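Local structure of uncharacterized protein (Leptospira interrogans serogroup Icterohaemorrhagiae serovar copenhageni, 6ULO) at residues E130-S135 with V141-Y146; G275-V280 with G307-K312; R154-T159 with E269-R274; G219-S224 with N238-L243. The protein is of unknown function but carries a DUF7790 domain of the NADP-Rossmann clan and is probably anchored in a membrane by a part absent from this truncated construct. All coordinates share one frame; numbering follows the deposited sequence. Where two conformers were deposited one is given.

Contact 1: E130-S135 with V141-Y146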
loop_
_atom_site.group_PDB
_atom_site.type_symbol
_atom_site.label_atom_id
_atom_site.label_comp_id
_atom_site.label_asym_id
_atom_site.label_seq_id
_atom_site.Cartn_x
_atom_site.Cartn_y
_atom_site.Cartn_z
ATOM N N GLU A 130 -23.712 -3.551 11.354
ATOM C CA GLU A 130 -24.357 -4.855 11.456
ATOM C C GLU A 130 -23.560 -5.945 10.741
ATOM O O GLU A 130 -23.464 -7.079 11.225
ATOM C CB GLU A 130 -25.755 -4.758 10.848
ATOM C CG GLU A 130 -26.767 -3.920 11.657
ATOM C CD GLU A 130 -28.075 -3.553 10.905
ATOM O OE1 GLU A 130 -28.234 -3.870 9.696
ATOM O OE2 GLU A 130 -28.955 -2.933 11.550
ATOM N N LEU A 131 -22.949 -5.620 9.606
ATOM C CA LEU A 131 -22.123 -6.585 8.894
ATOM C C LEU A 131 -20.896 -6.938 9.724
ATOM O O LEU A 131 -20.535 -8.118 9.853
ATOM C CB LEU A 131 -21.700 -6.007 7.549
ATOM C CG LEU A 131 -20.681 -6.805 6.747
ATOM C CD1 LEU A 131 -21.222 -8.181 6.447
ATOM C CD2 LEU A 131 -20.354 -6.063 5.449
ATOM N N ILE A 132 -20.252 -5.934 10.330
ATOM C CA ILE A 132 -19.132 -6.231 11.223
ATOM C C ILE A 132 -19.602 -7.126 12.366
ATOM O O ILE A 132 -18.913 -8.090 12.742
ATOM C CB ILE A 132 -18.477 -4.940 11.742
ATOM C CG1 ILE A 132 -17.734 -4.248 10.594
ATOM C CG2 ILE A 132 -17.531 -5.241 12.916
ATOM C CD1 ILE A 132 -17.349 -2.791 10.882
ATOM N N GLN A 133 -20.777 -6.824 12.939
ATOM C CA GLN A 133 -21.279 -7.585 14.084
ATOM C C GLN A 133 -21.362 -9.080 13.793
ATOM O O GLN A 133 -21.039 -9.904 14.658
ATOM C CB GLN A 133 -22.657 -7.049 14.487
ATOM C CG GLN A 133 -23.259 -7.739 15.712
ATOM C CD GLN A 133 -22.484 -7.444 16.987
ATOM O OE1 GLN A 133 -21.865 -6.392 17.103
ATOM N NE2 GLN A 133 -22.543 -8.343 17.955
ATOM N N VAL A 134 -21.815 -9.454 12.591
ATOM C CA VAL A 134 -21.989 -10.868 12.263
ATOM C C VAL A 134 -20.721 -11.530 11.744
ATOM O O VAL A 134 -20.720 -12.757 11.556
ATOM C CB VAL A 134 -23.146 -11.112 11.269
ATOM C CG1 VAL A 134 -24.461 -10.641 11.858
ATOM C CG2 VAL A 134 -22.876 -10.496 9.910
ATOM N N SER A 135 -19.643 -10.773 11.501
ATOM C CA SER A 135 -18.468 -11.271 10.787
ATOM C C SER A 135 -17.297 -11.652 11.679
ATOM O O SER A 135 -16.314 -12.190 11.165
ATOM C CB SER A 135 -18.019 -10.242 9.737
ATOM O OG SER A 135 -19.054 -10.050 8.778
ATOM N N VAL A 141 -13.954 -4.875 18.473
ATOM C CA VAL A 141 -12.627 -4.411 18.074
ATOM C C VAL A 141 -12.748 -3.634 16.776
ATOM O O VAL A 141 -12.168 -2.542 16.607
ATOM C CB VAL A 141 -11.679 -5.619 17.925
ATOM C CG1 VAL A 141 -10.377 -5.224 17.264
ATOM C CG2 VAL A 141 -11.397 -6.259 19.306
ATOM N N TYR A 142 -13.516 -4.191 15.833
ATOM C CA TYR A 142 -13.652 -3.622 14.498
ATOM C C TYR A 142 -14.677 -2.504 14.459
ATOM O O TYR A 142 -14.492 -1.546 13.702
ATOM C CB TYR A 142 -13.956 -4.744 13.490
ATOM C CG TYR A 142 -12.854 -5.783 13.543
ATOM C CD1 TYR A 142 -11.709 -5.663 12.769
ATOM C CD2 TYR A 142 -12.938 -6.870 14.449
ATOM C CE1 TYR A 142 -10.671 -6.597 12.888
ATOM C CE2 TYR A 142 -11.927 -7.774 14.573
ATOM C CZ TYR A 142 -10.812 -7.658 13.792
ATOM O OH TYR A 142 -9.827 -8.608 13.966
ATOM N N LYS A 143 -15.739 -2.574 15.275
ATOM C CA LYS A 143 -16.687 -1.466 15.322
ATOM C C LYS A 143 -16.018 -0.205 15.844
ATOM O O LYS A 143 -16.278 0.899 15.349
ATOM C CB LYS A 143 -17.907 -1.820 16.180
ATOM C CG LYS A 143 -18.753 -2.911 15.596
ATOM C CD LYS A 143 -19.927 -3.246 16.528
ATOM C CE LYS A 143 -21.237 -3.192 15.832
ATOM N NZ LYS A 143 -22.362 -3.531 16.745
ATOM N N LYS A 144 -15.142 -0.344 16.847
ATOM C CA LYS A 144 -14.408 0.810 17.346
ATOM C C LYS A 144 -13.527 1.396 16.253
ATOM O O LYS A 144 -13.482 2.612 16.067
ATOM C CB LYS A 144 -13.547 0.400 18.541
ATOM C CG LYS A 144 -14.302 0.120 19.840
ATOM C CD LYS A 144 -13.288 -0.256 20.924
ATOM C CE LYS A 144 -13.944 -0.533 22.236
ATOM N NZ LYS A 144 -14.856 0.574 22.551
ATOM N N VAL A 145 -12.804 0.540 15.526
ATOM C CA VAL A 145 -11.975 1.014 14.414
ATOM C C VAL A 145 -12.833 1.717 13.369
ATOM O O VAL A 145 -12.468 2.798 12.877
ATOM C CB VAL A 145 -11.133 -0.133 13.809
ATOM C CG1 VAL A 145 -10.455 0.341 12.512
ATOM C CG2 VAL A 145 -10.101 -0.601 14.802
ATOM N N TYR A 146 -13.993 1.149 13.031
ATOM C CA TYR A 146 -14.877 1.796 12.059
ATOM C C TYR A 146 -15.225 3.202 12.510
ATOM O O TYR A 146 -15.138 4.158 11.733
ATOM C CB TYR A 146 -16.168 0.976 11.874
ATOM C CG TYR A 146 -17.114 1.623 10.878
ATOM C CD1 TYR A 146 -17.179 1.169 9.557
ATOM C CD2 TYR A 146 -17.965 2.658 11.258
ATOM C CE1 TYR A 146 -18.030 1.783 8.621
ATOM C CE2 TYR A 146 -18.824 3.274 10.340
ATOM C CZ TYR A 146 -18.856 2.818 9.030
ATOM O OH TYR A 146 -19.716 3.424 8.138
#
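Ile132 has its CG2 methyl anti to the backbone N, which sends this methyl across to the helix of Tyr142 and Lys143. Gln133 has CG anti to its own N and then bends at chi2 (67°). That bend swings the amide toward the end of Lys143. The contact therefore has an apolar centre and a polar margin. Ile132 CG2 rests on Tyr142 CB at 3.7 Å. The same methyl also touches Lys143 CG at 3.8 Å, where the two side chains run past each other in opposite directions. The other branch of the isoleucine ends in CD1, which lies against Tyr146 CB at 4.1 Å. At the margin Lys143 NZ donates to Gln133 OE1 at 2.9 Å. The ammonium is tilted 31° from the carbonyl plane of the amide. The two tyrosine rings are held from elsewhere. Tyr142 stacks on Phe136 and meets His98 edge-to-face. The hydroxyl of Tyr146 is hydrogen-bonded to Leu119 O and Arg154 NH2, so this polar end inside the protein has partners. The axes of the two short helical segments approach to 9.5 Å at 155°, and five residues join the segments. This is a nearly antiparallel helical hairpin, made by helix 125-135 turning back into the long helix 139-166.

Contact 2: G275-V280 with G307-K312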
loop_
_atom_site.group_PDB
_atom_site.type_symbol
_atom_site.label_atom_id
_atom_site.label_comp_id
_atom_site.label_asym_id
_atom_site.label_seq_id
_atom_site.Cartn_x
_atom_site.Cartn_y
_atom_site.Cartn_z
ATOM N N GLY A 275 4.345 18.530 1.613
ATOM C CA GLY A 275 4.488 17.438 0.671
ATOM C C GLY A 275 3.547 17.624 -0.500
ATOM O O GLY A 275 2.761 18.559 -0.548
ATOM N N PHE A 276 3.677 16.766 -1.507
ATOM C CA PHE A 276 4.633 15.673 -1.597
ATOM C C PHE A 276 5.252 15.683 -2.984
ATOM O O PHE A 276 4.632 16.145 -3.967
ATOM C CB PHE A 276 3.921 14.309 -1.394
ATOM C CG PHE A 276 3.527 14.060 0.008
ATOM C CD1 PHE A 276 4.467 13.629 0.942
ATOM C CD2 PHE A 276 2.221 14.268 0.408
ATOM C CE1 PHE A 276 4.098 13.431 2.263
ATOM C CE2 PHE A 276 1.844 14.066 1.706
ATOM C CZ PHE A 276 2.782 13.660 2.638
ATOM N N HIS A 277 6.476 15.163 -3.057
ATOM C CA HIS A 277 7.119 14.796 -4.308
ATOM C C HIS A 277 7.131 13.272 -4.386
ATOM O O HIS A 277 7.334 12.598 -3.366
ATOM C CB HIS A 277 8.548 15.366 -4.312
ATOM C CG HIS A 277 9.280 15.178 -5.601
ATOM N ND1 HIS A 277 9.348 16.169 -6.564
ATOM C CD2 HIS A 277 10.029 14.150 -6.065
ATOM C CE1 HIS A 277 10.083 15.738 -7.577
ATOM N NE2 HIS A 277 10.517 14.518 -7.295
ATOM N N TYR A 278 6.871 12.728 -5.575
ATOM C CA TYR A 278 6.705 11.288 -5.768
ATOM C C TYR A 278 7.992 10.719 -6.342
ATOM O O TYR A 278 8.727 11.414 -7.057
ATOM C CB TYR A 278 5.500 11.038 -6.714
ATOM C CG TYR A 278 4.229 11.488 -6.049
ATOM C CD1 TYR A 278 3.376 10.571 -5.435
ATOM C CD2 TYR A 278 3.889 12.851 -5.978
ATOM C CE1 TYR A 278 2.242 11.006 -4.763
ATOM C CE2 TYR A 278 2.768 13.291 -5.300
ATOM C CZ TYR A 278 1.944 12.356 -4.702
ATOM O OH TYR A 278 0.840 12.777 -4.012
ATOM N N CYS A 279 8.251 9.444 -6.091
ATOM C CA CYS A 279 9.489 8.848 -6.565
ATOM C C CYS A 279 9.278 7.359 -6.831
ATOM O O CYS A 279 8.700 6.636 -6.002
ATOM C CB CYS A 279 10.581 9.063 -5.523
ATOM S SG CYS A 279 12.188 8.360 -5.932
ATOM N N VAL A 280 9.756 6.901 -7.985
ATOM C CA VAL A 280 9.832 5.469 -8.279
ATOM C C VAL A 280 11.297 5.084 -8.495
ATOM O O VAL A 280 12.144 5.923 -8.826
ATOM C CB VAL A 280 8.953 5.050 -9.477
ATOM C CG1 VAL A 280 7.531 5.370 -9.169
ATOM C CG2 VAL A 280 9.408 5.744 -10.747
ATOM N N GLY A 307 18.633 10.429 -8.533
ATOM C CA GLY A 307 17.343 10.753 -9.135
ATOM C C GLY A 307 17.416 11.643 -10.364
ATOM O O GLY A 307 18.214 12.580 -10.423
ATOM N N THR A 308 16.560 11.342 -11.340
ATOM C CA THR A 308 16.273 12.216 -12.480
ATOM C C THR A 308 14.887 12.793 -12.240
ATOM O O THR A 308 13.910 12.033 -12.118
ATOM C CB THR A 308 16.264 11.409 -13.781
ATOM O OG1 THR A 308 17.549 10.813 -13.992
ATOM C CG2 THR A 308 15.929 12.291 -14.958
ATOM N N VAL A 309 14.806 14.119 -12.139
ATOM C CA VAL A 309 13.670 14.827 -11.548
ATOM C C VAL A 309 12.829 15.499 -12.634
ATOM O O VAL A 309 13.355 16.236 -13.486
ATOM C CB VAL A 309 14.124 15.860 -10.498
ATOM C CG1 VAL A 309 12.922 16.434 -9.771
ATOM C CG2 VAL A 309 15.129 15.258 -9.520
ATOM N N ASP A 310 11.523 15.259 -12.595
ATOM C CA ASP A 310 10.525 16.074 -13.287
ATOM C C ASP A 310 10.085 17.122 -12.268
ATOM O O ASP A 310 9.280 16.849 -11.371
ATOM C CB ASP A 310 9.397 15.180 -13.790
ATOM C CG ASP A 310 8.160 15.958 -14.262
ATOM O OD1 ASP A 310 8.085 17.202 -14.095
ATOM O OD2 ASP A 310 7.253 15.289 -14.820
ATOM N N LYS A 311 10.657 18.324 -12.400
ATOM C CA LYS A 311 10.394 19.412 -11.464
ATOM C C LYS A 311 9.046 20.077 -11.704
ATOM O O LYS A 311 8.535 20.754 -10.808
ATOM C CB LYS A 311 11.518 20.460 -11.520
ATOM C CG LYS A 311 12.835 19.901 -10.974
ATOM C CD LYS A 311 13.939 20.930 -10.861
ATOM C CE LYS A 311 13.659 21.854 -9.710
ATOM N NZ LYS A 311 14.780 22.836 -9.558
ATOM N N LYS A 312 8.458 19.884 -12.883
ATOM C CA LYS A 312 7.149 20.470 -13.173
ATOM C C LYS A 312 6.043 19.709 -12.455
ATOM O O LYS A 312 5.209 20.299 -11.761
ATOM C CB LYS A 312 6.883 20.494 -14.688
ATOM C CG LYS A 312 5.501 21.081 -15.074
ATOM C CD LYS A 312 5.409 22.526 -14.606
ATOM C CE LYS A 312 4.119 23.251 -15.000
ATOM N NZ LYS A 312 4.020 24.533 -14.219
#
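His277 NE2 is hydrogen-bonded to Thr316 OG1 and His277 ND1 to Pro263 O. Between these two nitrogens CE1 faces Val309 and Asp310. The carbonyl of Pro263 can only accept, so ND1 carries the proton of that bond. Two bonds on two ring atoms fix the rotation of the imidazole. Phe262 adds an edge-to-face ring contact. Val309 CG1 approaches obliquely and lies 3.7 Å from His277 CE1. The same methyl is 3.9 Å from His277 NE2. The backbone carbonyl of the next residue is also near, with Asp310 O 4.0 Å from His277 CE1. The first torsion of His277 places CG anti to the backbone N (-174°), and this carries the ring out to the far strand. The two segments are not neighbours in the sheet. Strand 315-318 lies between them, parallel to 277-282 and antiparallel to 307-310. Strands 307-310 and 315-318 form a beta hairpin at the margin of the mixed sheet, with 307-310 outermost. The nearest CA atoms, of His277 and Lys311, are accordingly 9.1 Å apart. Thr316, which bonds the histidine, belongs to the intervening strand, and Val309 also packs on it. In the turn of the hairpin Asp310 OD1 accepts from the backbone N of Asn313. Met303 of helix 299-306 also touches His277. That helix leads directly into Gly307.

Contact 3: R154-T159 with E269-R274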
loop_
_atom_site.group_PDB
_atom_site.type_symbol
_atom_site.label_atom_id
_atom_site.label_comp_id
_atom_site.label_asym_id
_atom_site.label_seq_id
_atom_site.Cartn_x
_atom_site.Cartn_y
_atom_site.Cartn_z
ATOM N N ARG A 154 -14.248 8.866 4.989
ATOM C CA ARG A 154 -15.279 9.545 4.208
ATOM C C ARG A 154 -14.726 10.782 3.527
ATOM O O ARG A 154 -14.985 11.025 2.336
ATOM C CB ARG A 154 -16.433 9.928 5.129
ATOM C CG ARG A 154 -17.215 8.685 5.562
ATOM C CD ARG A 154 -18.068 8.994 6.790
ATOM N NE ARG A 154 -18.623 7.746 7.326
ATOM C CZ ARG A 154 -19.386 7.676 8.407
ATOM N NH1 ARG A 154 -19.678 8.779 9.075
ATOM N NH2 ARG A 154 -19.848 6.498 8.827
ATOM N N LYS A 155 -13.962 11.583 4.268
ATOM C CA LYS A 155 -13.381 12.785 3.686
ATOM C C LYS A 155 -12.446 12.416 2.541
ATOM O O LYS A 155 -12.465 13.062 1.482
ATOM C CB LYS A 155 -12.675 13.579 4.784
ATOM C CG LYS A 155 -11.898 14.776 4.331
ATOM C CD LYS A 155 -11.370 15.507 5.554
ATOM C CE LYS A 155 -10.521 16.699 5.191
ATOM N NZ LYS A 155 -9.913 17.344 6.397
ATOM N N ARG A 156 -11.623 11.384 2.736
ATOM C CA ARG A 156 -10.705 10.967 1.695
ATOM C C ARG A 156 -11.428 10.407 0.476
ATOM O O ARG A 156 -11.012 10.665 -0.662
ATOM C CB ARG A 156 -9.723 9.965 2.287
ATOM C CG ARG A 156 -8.775 9.375 1.281
ATOM C CD ARG A 156 -7.759 10.410 0.817
ATOM N NE ARG A 156 -6.790 9.808 -0.075
ATOM C CZ ARG A 156 -5.837 10.480 -0.721
ATOM N NH1 ARG A 156 -5.722 11.809 -0.578
ATOM N NH2 ARG A 156 -5.038 9.819 -1.562
ATOM N N HIS A 157 -12.531 9.674 0.671
ATOM C CA HIS A 157 -13.299 9.218 -0.480
ATOM C C HIS A 157 -13.822 10.398 -1.299
ATOM O O HIS A 157 -13.782 10.368 -2.531
ATOM C CB HIS A 157 -14.467 8.341 -0.023
ATOM C CG HIS A 157 -14.051 6.965 0.392
ATOM N ND1 HIS A 157 -14.849 6.124 1.149
ATOM C CD2 HIS A 157 -12.906 6.281 0.150
ATOM C CE1 HIS A 157 -14.198 4.980 1.349
ATOM N NE2 HIS A 157 -13.024 5.051 0.750
ATOM N N LYS A 158 -14.316 11.447 -0.635
ATOM C CA LYS A 158 -14.848 12.596 -1.369
ATOM C C LYS A 158 -13.744 13.337 -2.107
ATOM O O LYS A 158 -13.949 13.796 -3.233
ATOM C CB LYS A 158 -15.597 13.522 -0.422
ATOM C CG LYS A 158 -16.770 12.812 0.230
ATOM C CD LYS A 158 -17.393 13.626 1.354
ATOM C CE LYS A 158 -18.405 12.768 2.129
ATOM N NZ LYS A 158 -19.483 12.253 1.245
ATOM N N THR A 159 -12.559 13.439 -1.492
ATOM C CA THR A 159 -11.402 14.020 -2.155
ATOM C C THR A 159 -10.982 13.180 -3.355
ATOM O O THR A 159 -10.667 13.731 -4.415
ATOM C CB THR A 159 -10.271 14.142 -1.144
ATOM O OG1 THR A 159 -10.638 15.167 -0.219
ATOM C CG2 THR A 159 -8.956 14.483 -1.830
ATOM N N GLU A 269 -1.949 20.459 -2.345
ATOM C CA GLU A 269 -2.454 21.253 -1.240
ATOM C C GLU A 269 -3.829 20.821 -0.755
ATOM O O GLU A 269 -4.299 21.372 0.247
ATOM C CB GLU A 269 -2.533 22.724 -1.658
ATOM C CG GLU A 269 -3.633 23.035 -2.697
ATOM C CD GLU A 269 -3.230 22.752 -4.142
ATOM O OE1 GLU A 269 -2.061 22.377 -4.398
ATOM O OE2 GLU A 269 -4.110 22.910 -5.036
ATOM N N ILE A 270 -4.488 19.874 -1.432
ATOM C CA ILE A 270 -5.837 19.479 -1.027
ATOM C C ILE A 270 -5.827 18.828 0.358
ATOM O O ILE A 270 -6.604 19.204 1.247
ATOM C CB ILE A 270 -6.499 18.574 -2.083
ATOM C CG1 ILE A 270 -6.561 19.274 -3.441
ATOM C CG2 ILE A 270 -7.871 18.170 -1.615
ATOM C CD1 ILE A 270 -7.502 20.441 -3.499
ATOM N N SER A 271 -4.939 17.851 0.569
ATOM C CA SER A 271 -4.961 17.049 1.779
ATOM C C SER A 271 -3.845 17.387 2.753
ATOM O O SER A 271 -3.859 16.871 3.878
ATOM C CB SER A 271 -4.872 15.547 1.444
ATOM O OG SER A 271 -5.945 15.099 0.631
ATOM N N THR A 272 -2.865 18.188 2.351
ATOM C CA THR A 272 -1.734 18.468 3.234
ATOM C C THR A 272 -1.113 19.798 2.852
ATOM O O THR A 272 -1.205 20.240 1.709
ATOM C CB THR A 272 -0.653 17.378 3.171
ATOM O OG1 THR A 272 0.329 17.620 4.192
ATOM C CG2 THR A 272 0.048 17.376 1.810
ATOM N N ASP A 273 -0.438 20.408 3.822
ATOM C CA ASP A 273 0.404 21.567 3.560
ATOM C C ASP A 273 1.896 21.241 3.612
ATOM O O ASP A 273 2.718 22.163 3.579
ATOM C CB ASP A 273 0.046 22.746 4.476
ATOM C CG ASP A 273 0.290 22.447 5.932
ATOM O OD1 ASP A 273 0.662 21.294 6.252
ATOM O OD2 ASP A 273 0.098 23.370 6.765
ATOM N N ARG A 274 2.272 19.959 3.671
ATOM C CA ARG A 274 3.688 19.581 3.713
ATOM C C ARG A 274 3.871 18.345 2.837
ATOM O O ARG A 274 3.621 17.225 3.281
ATOM C CB ARG A 274 4.133 19.303 5.142
HETATM O O HOH W 1 -8.702 15.162 1.671
#
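The guanidinium of Arg156 meets Ser271 at its edge, with Ser271 OG in its plane and 3.5 Å from Arg156 NH1. The serine is a neighbour here; the arginine's strongest partners, Glu50 and Asp51, lie in a loop much earlier in the chain. NH1 forms a salt bridge with Asp51 OD1, and NH2 is hydrogen-bonded to Glu50 O. Asp51 OD1 also takes a hydrogen bond from Ser271 OG, so one carboxylate oxygen is shared by both sides of the contact. The arginine leaves the helix with CG anti to its N and bends at chi2 (71°). The bend turns its end toward the loop. These groups fasten helix 139-166 to the long connection between strands 249-255 and 277-282 of the mixed sheet. The contact lies on the protein surface. Here a water joins the two segments. It donates to Ser271 OG at 2.9 Å and is hydrogen-bonded to Thr159 OG1 at 2.7 Å. Thr159 uses its two branches differently. OG1 holds the water, while CG2 turns to the loop and touches Ile270 CG2 at 3.8 Å. The side chains of Thr159 and Ile270 lie alongside each other, pointing opposite ways. Thr159 CG2 is also 3.9 Å from Ser271 OG. Beyond the serine the loop is shaped by an ST turn. Thr272 OG1 accepts from Arg274 N at 3.1 Å, with an N-H...O angle of 165°.

Contact 4: G219-S224 with N238-L243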
loop_
_atom_site.group_PDB
_atom_site.type_symbol
_atom_site.label_atom_id
_atom_site.label_comp_id
_atom_site.label_asym_id
_atom_site.label_seq_id
_atom_site.Cartn_x
_atom_site.Cartn_y
_atom_site.Cartn_z
ATOM N N GLY A 219 6.315 -7.187 -7.471
ATOM C CA GLY A 219 6.257 -6.195 -8.526
ATOM C C GLY A 219 6.315 -4.755 -8.079
ATOM O O GLY A 219 6.881 -3.895 -8.780
ATOM N N ILE A 220 5.724 -4.474 -6.921
ATOM C CA ILE A 220 5.730 -3.125 -6.361
ATOM C C ILE A 220 5.869 -3.237 -4.855
ATOM O O ILE A 220 5.174 -4.046 -4.224
ATOM C CB ILE A 220 4.415 -2.372 -6.671
ATOM C CG1 ILE A 220 4.247 -2.111 -8.174
ATOM C CG2 ILE A 220 4.380 -1.023 -5.876
ATOM C CD1 ILE A 220 2.941 -1.487 -8.542
ATOM N N ILE A 221 6.739 -2.412 -4.272
ATOM C CA ILE A 221 6.716 -2.177 -2.837
ATOM C C ILE A 221 6.495 -0.688 -2.593
ATOM O O ILE A 221 7.221 0.156 -3.143
ATOM C CB ILE A 221 7.943 -2.766 -2.104
ATOM C CG1 ILE A 221 7.746 -2.649 -0.599
ATOM C CG2 ILE A 221 9.271 -2.144 -2.578
ATOM C CD1 ILE A 221 8.664 -3.554 0.194
ATOM N N TYR A 222 5.458 -0.353 -1.821
ATOM C CA TYR A 222 5.076 1.031 -1.554
ATOM C C TYR A 222 5.404 1.383 -0.109
ATOM O O TYR A 222 4.951 0.706 0.824
ATOM C CB TYR A 222 3.576 1.206 -1.832
ATOM C CG TYR A 222 2.980 2.508 -1.286
ATOM C CD1 TYR A 222 3.104 3.729 -1.986
ATOM C CD2 TYR A 222 2.299 2.521 -0.081
ATOM C CE1 TYR A 222 2.530 4.895 -1.480
ATOM C CE2 TYR A 222 1.713 3.692 0.407
ATOM C CZ TYR A 222 1.843 4.872 -0.296
ATOM O OH TYR A 222 1.286 6.004 0.225
ATOM N N PHE A 223 6.196 2.437 0.073
ATOM C CA PHE A 223 6.627 2.906 1.383
ATOM C C PHE A 223 5.942 4.180 1.839
ATOM O O PHE A 223 6.260 4.655 2.921
ATOM C CB PHE A 223 8.129 3.163 1.407
ATOM C CG PHE A 223 8.964 1.930 1.164
ATOM C CD1 PHE A 223 8.781 0.767 1.914
ATOM C CD2 PHE A 223 9.962 1.933 0.179
ATOM C CE1 PHE A 223 9.603 -0.358 1.699
ATOM C CE2 PHE A 223 10.777 0.814 -0.028
ATOM C CZ PHE A 223 10.593 -0.314 0.727
ATOM N N SER A 224 5.087 4.804 1.017
ATOM C CA SER A 224 4.626 6.155 1.328
ATOM C C SER A 224 5.851 7.014 1.603
ATOM O O SER A 224 6.861 6.830 0.928
ATOM C CB SER A 224 3.575 6.111 2.450
ATOM O OG SER A 224 3.056 7.414 2.703
ATOM N N ASN A 238 18.533 -6.113 4.995
ATOM C CA ASN A 238 18.428 -7.551 4.773
ATOM C C ASN A 238 17.075 -7.932 4.197
ATOM O O ASN A 238 16.996 -8.770 3.288
ATOM C CB ASN A 238 18.628 -8.307 6.086
ATOM C CG ASN A 238 20.037 -8.292 6.552
ATOM O OD1 ASN A 238 20.960 -7.899 5.832
ATOM N ND2 ASN A 238 20.222 -8.715 7.781
ATOM N N SER A 239 15.994 -7.342 4.715
ATOM C CA SER A 239 14.689 -7.766 4.222
ATOM C C SER A 239 14.468 -7.323 2.775
ATOM O O SER A 239 13.916 -8.093 1.986
ATOM C CB SER A 239 13.548 -7.334 5.148
ATOM O OG SER A 239 13.504 -5.933 5.238
ATOM N N ILE A 240 14.914 -6.118 2.388
ATOM C CA ILE A 240 14.743 -5.704 0.998
ATOM C C ILE A 240 15.623 -6.538 0.069
ATOM O O ILE A 240 15.184 -6.946 -1.012
ATOM C CB ILE A 240 14.946 -4.191 0.822
ATOM C CG1 ILE A 240 13.968 -3.419 1.723
ATOM C CG2 ILE A 240 14.797 -3.808 -0.657
ATOM C CD1 ILE A 240 12.535 -3.612 1.398
ATOM N N LEU A 241 16.868 -6.825 0.479
ATOM C CA LEU A 241 17.724 -7.680 -0.336
ATOM C C LEU A 241 17.138 -9.064 -0.512
ATOM O O LEU A 241 17.394 -9.720 -1.524
ATOM C CB LEU A 241 19.127 -7.769 0.274
ATOM C CG LEU A 241 20.060 -6.714 -0.338
ATOM C CD1 LEU A 241 19.611 -5.273 -0.144
ATOM C CD2 LEU A 241 21.475 -6.935 0.171
ATOM N N ASN A 242 16.377 -9.538 0.480
ATOM C CA ASN A 242 15.805 -10.873 0.439
ATOM C C ASN A 242 14.563 -10.974 -0.438
ATOM O O ASN A 242 14.094 -12.080 -0.713
ATOM C CB ASN A 242 15.478 -11.328 1.872
ATOM C CG ASN A 242 15.085 -12.765 1.941
ATOM O OD1 ASN A 242 15.839 -13.661 1.499
ATOM N ND2 ASN A 242 13.903 -13.016 2.504
ATOM N N LEU A 243 14.009 -9.862 -0.898
ATOM C CA LEU A 243 12.788 -9.939 -1.706
ATOM C C LEU A 243 13.122 -10.478 -3.090
ATOM O O LEU A 243 14.049 -9.958 -3.742
ATOM C CB LEU A 243 12.140 -8.566 -1.880
ATOM C CG LEU A 243 11.550 -7.929 -0.625
ATOM C CD1 LEU A 243 11.106 -6.497 -0.955
ATOM C CD2 LEU A 243 10.370 -8.750 -0.060
#
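Ile240 CD1 is the main bump of the helix, and it settles into a notch between Ile221 and Phe223. It lies 4.1 Å from Ile221 CD1 on one wall of the notch. On the other wall it is 3.9 Å from Phe223 CZ, in the plane of the ring and at its edge. Ile221 is a bump in its turn. Its CG1 is anti to the backbone N (chi1 -172°), so the extended branch points CD1 between Ile240 and Leu243. Leu243 CD1 closes the other side at 4.0 Å from Ile221 CD1, and the two side chains cross at about a right angle. The three CD1 methyls make a nearly equilateral triangle, with Ile240 CD1 also 4.0 Å from Leu243 CD1. Strand 218-222, helix 234-241 and the parallel neighbouring strand 249-255 form a beta-alpha-beta crossover, consistent with a Rossmann-like fold. Helices 203-214 and 283-291 pack around Ile240, while Ile220 and Tyr222 turn to helix 74-82. Only carbon atoms meet across this contact, and all four residues are buried. The helix is therefore seated on the sheet by shape and by exclusion of water, without directional bonds between the two segments.

Overall arrangement
From the N terminus, contact 1 closes first, across five intervening residues, and pairs helix 125-135 with helix 139-166. The same long helix then opens contact 3. Tyr146 and Arg154 link the two along this helix. Contact 3 closes 109 residues later, at the loop before strand 277-282. Contact 4 is nested inside that span and ties helix 234-241 to the middle of the sheet. Contact 2 begins directly after contact 3 and closes over 26 residues at the sheet margin. No contacts cross. Contacts 1 and 2 lie on opposite sides of the chain's centre, with centres about 39 Å apart.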